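Mandelate racemase/muconate lactonizing protein (Alicyclobacillus acidocaldarius LAA1, PDB 3QLD) belongs to the enolase superfamily, joining a mainly antiparallel N-terminal capping domain to a modified TIM barrel, though its own function remains unassigned. Local coordinates at residues P54-E59 with C244-V249; L217-Q222 with A293-G298; K234-A237 with P242-L245; K256-A259 with A263-V266. One frame throughout, in Å; residues are numbered along the deposited sequence. Where two conformers were deposited one is given.

Contact 1. Residues P54-E59 with C244-V249; sequences PTYTEE and CLDESV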
loop_
_atom_site.group_PDB
_atom_site.type_symbol
_atom_site.label_atom_id
_atom_site.label_comp_id
_atom_site.label_asym_id
_atom_site.label_seq_id
_atom_site.Cartn_x
_atom_site.Cartn_y
_atom_site.Cartn_z
ATOM N N PRO A 54 -5.851 1.577 -9.994
ATOM C CA PRO A 54 -5.720 1.359 -8.582
ATOM C C PRO A 54 -6.988 1.641 -7.804
ATOM O O PRO A 54 -6.962 2.389 -6.837
ATOM C CB PRO A 54 -4.553 2.292 -8.179
ATOM C CG PRO A 54 -4.859 3.550 -9.010
ATOM C CD PRO A 54 -5.359 2.916 -10.386
ATOM N N THR A 55 -8.070 0.998 -8.222
ATOM C CA THR A 55 -9.415 1.239 -7.637
ATOM C C THR A 55 -9.885 0.094 -6.744
ATOM O O THR A 55 -10.806 0.249 -5.928
ATOM C CB THR A 55 -10.475 1.436 -8.694
ATOM O OG1 THR A 55 -10.488 0.309 -9.551
ATOM C CG2 THR A 55 -10.273 2.746 -9.492
ATOM N N TYR A 56 -9.253 -1.054 -6.850
ATOM C CA TYR A 56 -9.496 -2.127 -5.883
ATOM C C TYR A 56 -8.402 -2.258 -4.829
ATOM O O TYR A 56 -8.683 -2.286 -3.622
ATOM C CB TYR A 56 -9.714 -3.414 -6.678
ATOM C CG TYR A 56 -9.533 -4.739 -5.947
ATOM C CD1 TYR A 56 -10.444 -5.192 -4.966
ATOM C CD2 TYR A 56 -8.496 -5.573 -6.274
ATOM C CE1 TYR A 56 -10.288 -6.442 -4.310
ATOM C CE2 TYR A 56 -8.316 -6.824 -5.596
ATOM C CZ TYR A 56 -9.233 -7.251 -4.634
ATOM O OH TYR A 56 -9.050 -8.503 -4.037
ATOM N N THR A 57 -7.131 -2.300 -5.248
ATOM C CA THR A 57 -6.053 -2.041 -4.326
ATOM C C THR A 57 -5.099 -0.978 -4.920
ATOM O O THR A 57 -5.375 -0.443 -5.968
ATOM C CB THR A 57 -5.224 -3.279 -3.947
ATOM O OG1 THR A 57 -4.488 -3.706 -5.093
ATOM C CG2 THR A 57 -6.144 -4.466 -3.444
ATOM N N GLU A 58 -3.983 -0.748 -4.237
ATOM C CA GLU A 58 -3.076 0.373 -4.583
ATOM C C GLU A 58 -2.183 0.006 -5.772
ATOM O O GLU A 58 -1.607 0.895 -6.391
ATOM C CB GLU A 58 -2.237 0.803 -3.379
ATOM C CG GLU A 58 -1.139 -0.219 -2.938
ATOM C CD GLU A 58 -1.682 -1.469 -2.218
ATOM O OE1 GLU A 58 -2.881 -1.506 -1.793
ATOM O OE2 GLU A 58 -0.872 -2.409 -2.057
ATOM N N GLU A 59 -2.103 -1.292 -6.094
ATOM C CA GLU A 59 -1.287 -1.759 -7.262
ATOM C C GLU A 59 -2.079 -1.680 -8.572
ATOM O O GLU A 59 -3.285 -1.907 -8.607
ATOM C CB GLU A 59 -0.715 -3.201 -6.962
ATOM C CG GLU A 59 0.259 -3.232 -5.719
ATOM C CD GLU A 59 0.759 -4.668 -5.521
ATOM O OE1 GLU A 59 1.705 -5.018 -6.249
ATOM O OE2 GLU A 59 0.134 -5.425 -4.765
ATOM N N CYS A 244 -17.723 -10.731 5.256
ATOM C CA CYS A 244 -16.584 -11.225 4.488
ATOM C C CYS A 244 -15.717 -10.027 4.088
ATOM O O CYS A 244 -16.254 -9.013 3.678
ATOM C CB CYS A 244 -17.092 -11.836 3.201
ATOM S SG CYS A 244 -15.746 -12.494 2.182
ATOM N N LEU A 245 -14.400 -10.147 4.256
ATOM C CA LEU A 245 -13.526 -9.092 3.789
ATOM C C LEU A 245 -12.710 -9.629 2.610
ATOM O O LEU A 245 -12.278 -10.794 2.611
ATOM C CB LEU A 245 -12.589 -8.593 4.905
ATOM C CG LEU A 245 -13.345 -8.022 6.113
ATOM C CD1 LEU A 245 -12.266 -7.581 7.181
ATOM C CD2 LEU A 245 -14.227 -6.872 5.759
ATOM N N ASP A 246 -12.476 -8.745 1.641
ATOM C CA ASP A 246 -11.622 -9.055 0.473
ATOM C C ASP A 246 -10.460 -8.033 0.631
ATOM O O ASP A 246 -9.475 -8.374 1.277
ATOM C CB ASP A 246 -12.462 -8.935 -0.811
ATOM C CG ASP A 246 -11.669 -8.966 -2.105
ATOM O OD1 ASP A 246 -10.472 -9.211 -2.100
ATOM O OD2 ASP A 246 -12.294 -8.722 -3.147
ATOM N N GLU A 247 -10.624 -6.831 0.108
ATOM C CA GLU A 247 -9.476 -5.878 -0.041
ATOM C C GLU A 247 -9.054 -5.273 1.293
ATOM O O GLU A 247 -7.898 -4.859 1.471
ATOM C CB GLU A 247 -9.705 -4.841 -1.185
ATOM C CG GLU A 247 -10.752 -3.796 -0.868
ATOM C CD GLU A 247 -12.158 -4.222 -1.348
ATOM O OE1 GLU A 247 -12.971 -3.301 -1.500
ATOM O OE2 GLU A 247 -12.439 -5.445 -1.600
ATOM N N SER A 248 -9.959 -5.335 2.275
ATOM C CA SER A 248 -9.610 -4.903 3.636
ATOM C C SER A 248 -8.609 -5.760 4.336
ATOM O O SER A 248 -8.177 -5.378 5.423
ATOM C CB SER A 248 -10.860 -4.801 4.521
ATOM O OG SER A 248 -11.676 -3.727 4.116
ATOM N N VAL A 249 -8.332 -6.951 3.794
ATOM C CA VAL A 249 -7.345 -7.828 4.337
ATOM C C VAL A 249 -6.248 -8.163 3.273
ATOM O O VAL A 249 -6.407 -9.057 2.433
ATOM C CB VAL A 249 -7.968 -9.112 4.828
ATOM C CG1 VAL A 249 -6.836 -10.098 5.167
ATOM C CG2 VAL A 249 -8.878 -8.819 6.145
#
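Y56 reaches D246 through its hydroxyl: OH gives a short hydrogen bond of 2.5 Å to D246 OD1. The oxygen is met on its syn side, with OH lying 18° out of the carboxylate plane. D246 stands at the rim of the phenol, its CG in the ring plane, while the carboxylate itself is turned 52° against the ring; OD2 comes to 3.3 Å from Y56 CE1. E247 approaches the same ring obliquely, its CB 3.6 Å from Y56 CE1. Because the E247 chain bends at CB-CG (chi2 -92°), OE2 folds back alongside the ring and also lies 3.6 Å from Y56 CE1. T57 CG2 covers part of one ring face, 3.8 Å above the plane and toward the rim.

In the next shell, R273 forms a salt bridge with D246 OD1 and K270 one with OD2, so both carboxylate oxygens are held and the acceptor for Y56 is fixed in rotation. Q222 OE1 accepts from D246 N, and a type I turn from D246 to V249 closes through V249 N and D246 O at 3.1 Å. The Y56 carbonyl oxygen accepts a hydrogen bond from R102 of the second subunit. A capping-domain loop thus meets the turn that follows barrel strand 243-245, at the junction of capping domain and C-terminal barrel ends, where enolase-superfamily proteins typically have their active site.

Contact 2. Residues L217-Q222 with A293-G298; sequences LQFIEQ and AAWVGG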
loop_
_atom_site.group_PDB
_atom_site.type_symbol
_atom_site.label_atom_id
_atom_site.label_comp_id
_atom_site.label_asym_id
_atom_site.label_seq_id
_atom_site.Cartn_x
_atom_site.Cartn_y
_atom_site.Cartn_z
ATOM N N LEU A 217 -27.981 -15.255 4.450
ATOM C CA LEU A 217 -26.861 -15.063 3.491
ATOM C C LEU A 217 -25.669 -15.801 3.990
ATOM O O LEU A 217 -25.441 -15.842 5.182
ATOM C CB LEU A 217 -26.549 -13.540 3.381
ATOM C CG LEU A 217 -27.629 -12.651 2.811
ATOM C CD1 LEU A 217 -27.291 -11.169 2.999
ATOM C CD2 LEU A 217 -27.843 -12.954 1.304
ATOM N N GLN A 218 -24.881 -16.343 3.098
ATOM C CA GLN A 218 -23.633 -16.953 3.458
ATOM C C GLN A 218 -22.642 -15.908 4.052
ATOM O O GLN A 218 -21.870 -16.230 4.960
ATOM C CB GLN A 218 -23.062 -17.606 2.211
ATOM C CG GLN A 218 -21.915 -18.516 2.466
ATOM C CD GLN A 218 -21.438 -19.160 1.180
ATOM O OE1 GLN A 218 -20.590 -18.598 0.463
ATOM N NE2 GLN A 218 -22.026 -20.293 0.841
ATOM N N PHE A 219 -22.709 -14.686 3.521
ATOM C CA PHE A 219 -21.901 -13.521 4.023
ATOM C C PHE A 219 -22.385 -12.251 3.295
ATOM O O PHE A 219 -23.130 -12.334 2.296
ATOM C CB PHE A 219 -20.377 -13.722 3.778
ATOM C CG PHE A 219 -20.020 -14.019 2.314
ATOM C CD1 PHE A 219 -19.907 -12.978 1.382
ATOM C CD2 PHE A 219 -19.743 -15.331 1.913
ATOM C CE1 PHE A 219 -19.610 -13.260 0.028
ATOM C CE2 PHE A 219 -19.402 -15.629 0.563
ATOM C CZ PHE A 219 -19.319 -14.564 -0.349
ATOM N N ILE A 220 -21.971 -11.087 3.849
ATOM C CA ILE A 220 -22.135 -9.762 3.237
ATOM C C ILE A 220 -20.672 -9.325 3.083
ATOM O O ILE A 220 -19.962 -9.259 4.081
ATOM C CB ILE A 220 -22.940 -8.783 4.109
ATOM C CG1 ILE A 220 -24.410 -9.279 4.258
ATOM C CG2 ILE A 220 -22.887 -7.288 3.484
ATOM C CD1 ILE A 220 -25.184 -8.515 5.274
ATOM N N GLU A 221 -20.227 -9.072 1.830
ATOM C CA GLU A 221 -18.830 -8.730 1.597
ATOM C C GLU A 221 -18.626 -7.202 1.633
ATOM O O GLU A 221 -19.450 -6.454 1.101
ATOM C CB GLU A 221 -18.474 -9.225 0.187
ATOM C CG GLU A 221 -16.964 -9.179 -0.130
ATOM C CD GLU A 221 -16.662 -9.979 -1.385
ATOM O OE1 GLU A 221 -17.606 -10.310 -2.136
ATOM O OE2 GLU A 221 -15.504 -10.286 -1.612
ATOM N N GLN A 222 -17.550 -6.767 2.293
ATOM C CA GLN A 222 -17.113 -5.327 2.284
ATOM C C GLN A 222 -18.243 -4.335 2.502
ATOM O O GLN A 222 -18.516 -3.473 1.681
ATOM C CB GLN A 222 -16.345 -5.080 0.963
ATOM C CG GLN A 222 -14.963 -5.843 0.871
ATOM C CD GLN A 222 -13.807 -5.331 1.765
ATOM O OE1 GLN A 222 -12.962 -6.123 2.210
ATOM N NE2 GLN A 222 -13.784 -4.026 2.067
ATOM N N ALA A 293 -14.269 -18.956 7.905
ATOM C CA ALA A 293 -14.388 -19.760 6.695
ATOM C C ALA A 293 -13.715 -18.912 5.610
ATOM O O ALA A 293 -13.689 -17.680 5.705
ATOM C CB ALA A 293 -15.867 -19.938 6.338
ATOM N N ALA A 294 -13.164 -19.577 4.597
ATOM C CA ALA A 294 -12.535 -18.870 3.470
ATOM C C ALA A 294 -12.983 -19.495 2.150
ATOM O O ALA A 294 -13.508 -20.641 2.120
ATOM C CB ALA A 294 -11.003 -18.845 3.650
ATOM N N TRP A 295 -12.849 -18.728 1.061
ATOM C CA TRP A 295 -13.180 -19.184 -0.277
ATOM C C TRP A 295 -12.294 -18.371 -1.188
ATOM O O TRP A 295 -11.764 -17.303 -0.763
ATOM C CB TRP A 295 -14.657 -18.950 -0.590
ATOM C CG TRP A 295 -15.145 -17.561 -0.419
ATOM C CD1 TRP A 295 -15.489 -16.956 0.752
ATOM C CD2 TRP A 295 -15.315 -16.578 -1.446
ATOM N NE1 TRP A 295 -15.904 -15.656 0.526
ATOM C CE2 TRP A 295 -15.778 -15.387 -0.815
ATOM C CE3 TRP A 295 -15.086 -16.569 -2.838
ATOM C CZ2 TRP A 295 -16.049 -14.206 -1.526
ATOM C CZ3 TRP A 295 -15.381 -15.399 -3.560
ATOM C CH2 TRP A 295 -15.838 -14.218 -2.901
ATOM N N VAL A 296 -12.133 -18.813 -2.426
ATOM C CA VAL A 296 -11.262 -18.084 -3.373
ATOM C C VAL A 296 -12.025 -17.163 -4.323
ATOM O O VAL A 296 -12.951 -17.579 -5.049
ATOM C CB VAL A 296 -10.299 -19.079 -4.160
ATOM C CG1 VAL A 296 -9.600 -18.407 -5.335
ATOM C CG2 VAL A 296 -9.330 -19.752 -3.273
ATOM N N GLY A 297 -11.616 -15.869 -4.377
ATOM C CA GLY A 297 -12.335 -14.895 -5.196
ATOM C C GLY A 297 -11.609 -14.731 -6.512
ATOM O O GLY A 297 -10.529 -15.295 -6.682
ATOM N N GLY A 298 -12.138 -13.905 -7.416
ATOM C CA GLY A 298 -11.531 -13.702 -8.743
ATOM C C GLY A 298 -11.090 -12.283 -9.079
ATOM O O GLY A 298 -11.535 -11.315 -8.454
#
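W295 meets F219 and E221 with the atoms from CD1 round to CH2, obliquely. Its CB points toward 217-222, and the torsion about CA-CB sets CG between the backbone N and the carbonyl carbon (chi1 55°), sending the ring system inward from its strand. The five-membered ring comes first: CD1 passes F219 CE2 at 4.1 Å, and NE1 lies closer to the same atom, 3.5 Å from F219 CE2. At the ring fusion CE2 is 3.7 Å from F219 CZ; beyond it CZ2 touches F219 CZ at 3.5 Å. CZ2 also lies 4.0 Å from E221 OE2, with CH2 slightly farther. The phenyl plane and that of the five-membered ring differ by only 12°, yet the rings are slid past one another, so this is a near-parallel pair with little overlap.

E221, extended beyond CG, brings its carboxylate to the indole at 73° to the ring plane. That group is secured by other partners, N268 ND2 at OE2 and K169 at OE1, while R167 makes a cation-pi contact with W295. Strands 220-221 and 293-296 are not neighbours: 243-245 and 266-269 lie between them in the sheet, and C244 and V266 pack against both aromatic residues. The contact thus packs across the interior of the TIM-like barrel, between side chains from non-adjacent parts of its parallel sheet.

Contact 3. Residues K234-A237 with P242-L245; sequences KLQA and PVCL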
loop_
_atom_site.group_PDB
_atom_site.type_symbol
_atom_site.label_atom_id
_atom_site.label_comp_id
_atom_site.label_asym_id
_atom_site.label_seq_id
_atom_site.Cartn_x
_atom_site.Cartn_y
_atom_site.Cartn_z
ATOM N N LYS A 234 -17.920 -3.215 15.467
ATOM C CA LYS A 234 -19.270 -2.989 15.990
ATOM C C LYS A 234 -20.346 -3.475 15.054
ATOM O O LYS A 234 -21.354 -3.979 15.493
ATOM C CB LYS A 234 -19.446 -1.503 16.190
ATOM C CG LYS A 234 -20.702 -1.073 16.857
ATOM C CD LYS A 234 -20.743 0.473 16.926
ATOM C CE LYS A 234 -20.067 0.972 18.194
ATOM N NZ LYS A 234 -18.609 0.715 18.234
ATOM N N LEU A 235 -20.148 -3.312 13.738
ATOM C CA LEU A 235 -21.183 -3.807 12.836
ATOM C C LEU A 235 -21.241 -5.330 12.885
ATOM O O LEU A 235 -22.315 -5.901 12.958
ATOM C CB LEU A 235 -20.924 -3.283 11.406
ATOM C CG LEU A 235 -21.873 -3.869 10.350
ATOM C CD1 LEU A 235 -23.297 -3.287 10.526
ATOM C CD2 LEU A 235 -21.320 -3.497 8.938
ATOM N N GLN A 236 -20.104 -6.011 12.809
ATOM C CA GLN A 236 -20.123 -7.503 12.818
ATOM C C GLN A 236 -20.727 -8.040 14.098
ATOM O O GLN A 236 -21.552 -8.998 14.066
ATOM C CB GLN A 236 -18.740 -8.099 12.602
ATOM C CG GLN A 236 -18.678 -9.627 12.663
ATOM C CD GLN A 236 -19.497 -10.357 11.549
ATOM O OE1 GLN A 236 -18.889 -10.937 10.668
ATOM N NE2 GLN A 236 -20.859 -10.332 11.612
ATOM N N ALA A 237 -20.438 -7.350 15.227
ATOM C CA ALA A 237 -21.006 -7.771 16.569
ATOM C C ALA A 237 -22.534 -7.697 16.572
ATOM O O ALA A 237 -23.189 -8.507 17.256
ATOM C CB ALA A 237 -20.435 -6.908 17.735
ATOM N N PRO A 242 -22.405 -13.514 8.689
ATOM C CA PRO A 242 -20.979 -13.267 8.675
ATOM C C PRO A 242 -20.653 -12.099 7.724
ATOM O O PRO A 242 -21.257 -11.965 6.637
ATOM C CB PRO A 242 -20.426 -14.559 8.057
ATOM C CG PRO A 242 -21.441 -15.607 8.433
ATOM C CD PRO A 242 -22.701 -14.878 8.158
ATOM N N VAL A 243 -19.692 -11.267 8.162
ATOM C CA VAL A 243 -19.082 -10.306 7.231
ATOM C C VAL A 243 -17.908 -10.996 6.559
ATOM O O VAL A 243 -17.173 -11.714 7.200
ATOM C CB VAL A 243 -18.573 -9.036 7.997
ATOM C CG1 VAL A 243 -17.719 -8.163 7.060
ATOM C CG2 VAL A 243 -19.791 -8.291 8.525
ATOM N N CYS A 244 -17.723 -10.731 5.256
ATOM C CA CYS A 244 -16.584 -11.225 4.488
ATOM C C CYS A 244 -15.717 -10.027 4.088
ATOM O O CYS A 244 -16.254 -9.013 3.678
ATOM C CB CYS A 244 -17.092 -11.836 3.201
ATOM S SG CYS A 244 -15.746 -12.494 2.182
ATOM N N LEU A 245 -14.400 -10.147 4.256
ATOM C CA LEU A 245 -13.526 -9.092 3.789
ATOM C C LEU A 245 -12.710 -9.629 2.610
ATOM O O LEU A 245 -12.278 -10.794 2.611
ATOM C CB LEU A 245 -12.589 -8.593 4.905
ATOM C CG LEU A 245 -13.345 -8.022 6.113
ATOM C CD1 LEU A 245 -12.266 -7.581 7.181
ATOM C CD2 LEU A 245 -14.227 -6.872 5.759
#
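A beta-alpha-beta crossover, the repeating unit of the TIM barrel, is tied together here between Q236 near the end of helix 229-238 and V243 at the start of strand 243-245. The unit begins with strand 220-221, which lies parallel to 243-245 and next to it in the sheet; I220 makes backbone bonds with both P242 and C244. The connecting chain is short, and Q236 bridges it with its side chain. CG of Q236 is anti to the backbone N, carrying the chain off the helix toward the strand, and a bend at chi2 (63°) then swings the amide alongside V243.

V243 N donates to Q236 OE1 over 2.7 Å with an N-H...O angle of 165°, a nearly straight bond. The donor sits 24° off the carbonyl plane, and OE1 is also 3.6 Å from P242 C. The amide's other end is used too: NE2 gives a hydrogen bond to T241 O in the connection, so both ends of the flat group are held and its rotation is fixed. On the helix, L235 packs on P223 and on A206 and L209 of helix 206-211, linking the crossover to the preceding helix.

The two side chains run past each other in opposite directions, and V243 lies against the amide with CB, 3.3 Å from Q236 OE1, and with CG2, 3.7 Å from Q236 CD.

Contact 4. Residues K256-A259 with A263-V266; sequences KLTA and AARV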
loop_
_atom_site.group_PDB
_atom_site.type_symbol
_atom_site.label_atom_id
_atom_site.label_comp_id
_atom_site.label_asym_id
_atom_site.label_seq_id
_atom_site.Cartn_x
_atom_site.Cartn_y
_atom_site.Cartn_z
ATOM N N LYS A 256 -4.894 -11.220 11.320
ATOM C CA LYS A 256 -4.797 -11.300 12.815
ATOM C C LYS A 256 -5.606 -10.235 13.553
ATOM O O LYS A 256 -6.312 -10.537 14.546
ATOM C CB LYS A 256 -3.324 -11.346 13.328
ATOM C CG LYS A 256 -2.695 -12.696 13.084
ATOM C CD LYS A 256 -1.176 -12.731 13.518
ATOM C CE LYS A 256 -0.603 -14.123 13.188
ATOM N NZ LYS A 256 0.783 -14.381 13.723
ATOM N N LEU A 257 -5.524 -9.002 13.057
ATOM C CA LEU A 257 -6.226 -7.881 13.659
ATOM C C LEU A 257 -7.756 -8.071 13.443
ATOM O O LEU A 257 -8.570 -7.850 14.362
ATOM C CB LEU A 257 -5.750 -6.551 13.026
ATOM C CG LEU A 257 -6.605 -5.330 13.437
ATOM C CD1 LEU A 257 -6.522 -5.040 14.989
ATOM C CD2 LEU A 257 -6.289 -4.097 12.628
ATOM N N THR A 258 -8.142 -8.445 12.218
ATOM C CA THR A 258 -9.573 -8.761 11.925
ATOM C C THR A 258 -10.179 -9.724 12.916
ATOM O O THR A 258 -11.239 -9.449 13.509
ATOM C CB THR A 258 -9.727 -9.337 10.506
ATOM O OG1 THR A 258 -9.351 -8.324 9.598
ATOM C CG2 THR A 258 -11.185 -9.692 10.217
ATOM N N ALA A 259 -9.457 -10.824 13.117
ATOM C CA ALA A 259 -9.867 -11.885 14.021
ATOM C C ALA A 259 -9.895 -11.387 15.469
ATOM O O ALA A 259 -10.795 -11.731 16.215
ATOM C CB ALA A 259 -8.934 -13.070 13.863
ATOM N N ALA A 263 -14.039 -8.556 13.598
ATOM C CA ALA A 263 -14.534 -7.608 12.603
ATOM C C ALA A 263 -15.138 -8.346 11.408
ATOM O O ALA A 263 -15.831 -7.719 10.552
ATOM C CB ALA A 263 -13.413 -6.722 12.091
ATOM N N ALA A 264 -14.772 -9.630 11.268
ATOM C CA ALA A 264 -15.350 -10.437 10.175
ATOM C C ALA A 264 -15.224 -11.917 10.479
ATOM O O ALA A 264 -14.395 -12.348 11.308
ATOM C CB ALA A 264 -14.703 -10.124 8.793
ATOM N N ARG A 265 -15.991 -12.689 9.736
ATOM C CA ARG A 265 -16.004 -14.137 9.944
ATOM C C ARG A 265 -15.671 -14.960 8.700
ATOM O O ARG A 265 -15.563 -16.182 8.818
ATOM C CB ARG A 265 -17.353 -14.606 10.564
ATOM C CG ARG A 265 -17.587 -14.003 11.911
ATOM C CD ARG A 265 -18.636 -14.769 12.707
ATOM N NE ARG A 265 -20.020 -14.478 12.345
ATOM C CZ ARG A 265 -20.738 -13.542 12.964
ATOM N NH1 ARG A 265 -22.006 -13.315 12.632
ATOM N NH2 ARG A 265 -20.155 -12.831 13.929
ATOM N N VAL A 266 -15.558 -14.322 7.527
ATOM C CA VAL A 266 -15.248 -14.994 6.273
ATOM C C VAL A 266 -14.182 -14.220 5.502
ATOM O O VAL A 266 -14.242 -12.985 5.489
ATOM C CB VAL A 266 -16.527 -15.123 5.406
ATOM C CG1 VAL A 266 -16.240 -15.678 3.995
ATOM C CG2 VAL A 266 -17.508 -16.065 6.099
#
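T258 closes the end of helix 252-261 against A263 and A264 with both its backbone carbonyl and its methyl group. A263 N donates to T258 O at 2.9 Å, and the N-H...O angle of 176° makes the bond almost linear. The donor is five residues beyond the acceptor, one more than in a regular alpha-helical turn.

The threonine rotamer divides the labour of its two branches. With chi1 at -64°, CG2 is anti to the backbone N and lies against A264, 3.7 Å from A264 N and 3.8 Å from A264 CB; A263 CB is a looser neighbour, 4.2 Å from T258 CG2. OG1 takes the position beside the backbone N and bonds back to E254 O, one turn earlier, so the hydroxyl is satisfied within the helix and the rotamer is held. A263 points its methyl toward the helix, with CB 3.8 Å from T258 O. A264 is fully extended (phi -159°), and its methyl meets V243 and L245 of strand 243-245 as well as T258.

L245 and V249 also pack on T258, and W229 of the preceding helix joins them, while L257 touches F230 of the second subunit. The six-to-one bond is one of the two that define a Schellman motif and is consistent with such a helix end; here it turns the chain from helix 252-261 into strand 266-269, an alpha-to-beta connection of the TIM barrel.

All four contacts are buried, but contacts 1 and 2 lie nearer the chain centre (about 11 and 12 Å, centre to centre) than contacts 3 and 4 (about 21 and 19 Å). Contacts 1 and 3 overlap at C244 and L245, but contact 3 grips the start of strand 243-245 through V243, while contact 1 uses D246 and E247 just after it, with a phenol-carboxylate hydrogen bond to the capping domain backed by basic residues outside the segments. Contact 2 is aromatic and inside the barrel; contacts 3 and 4, in the helix-to-strand connections, rely on a hydrogen bond plus small apolar groups. The sheet joins them, as at C244 N to I220 O (2.9 Å).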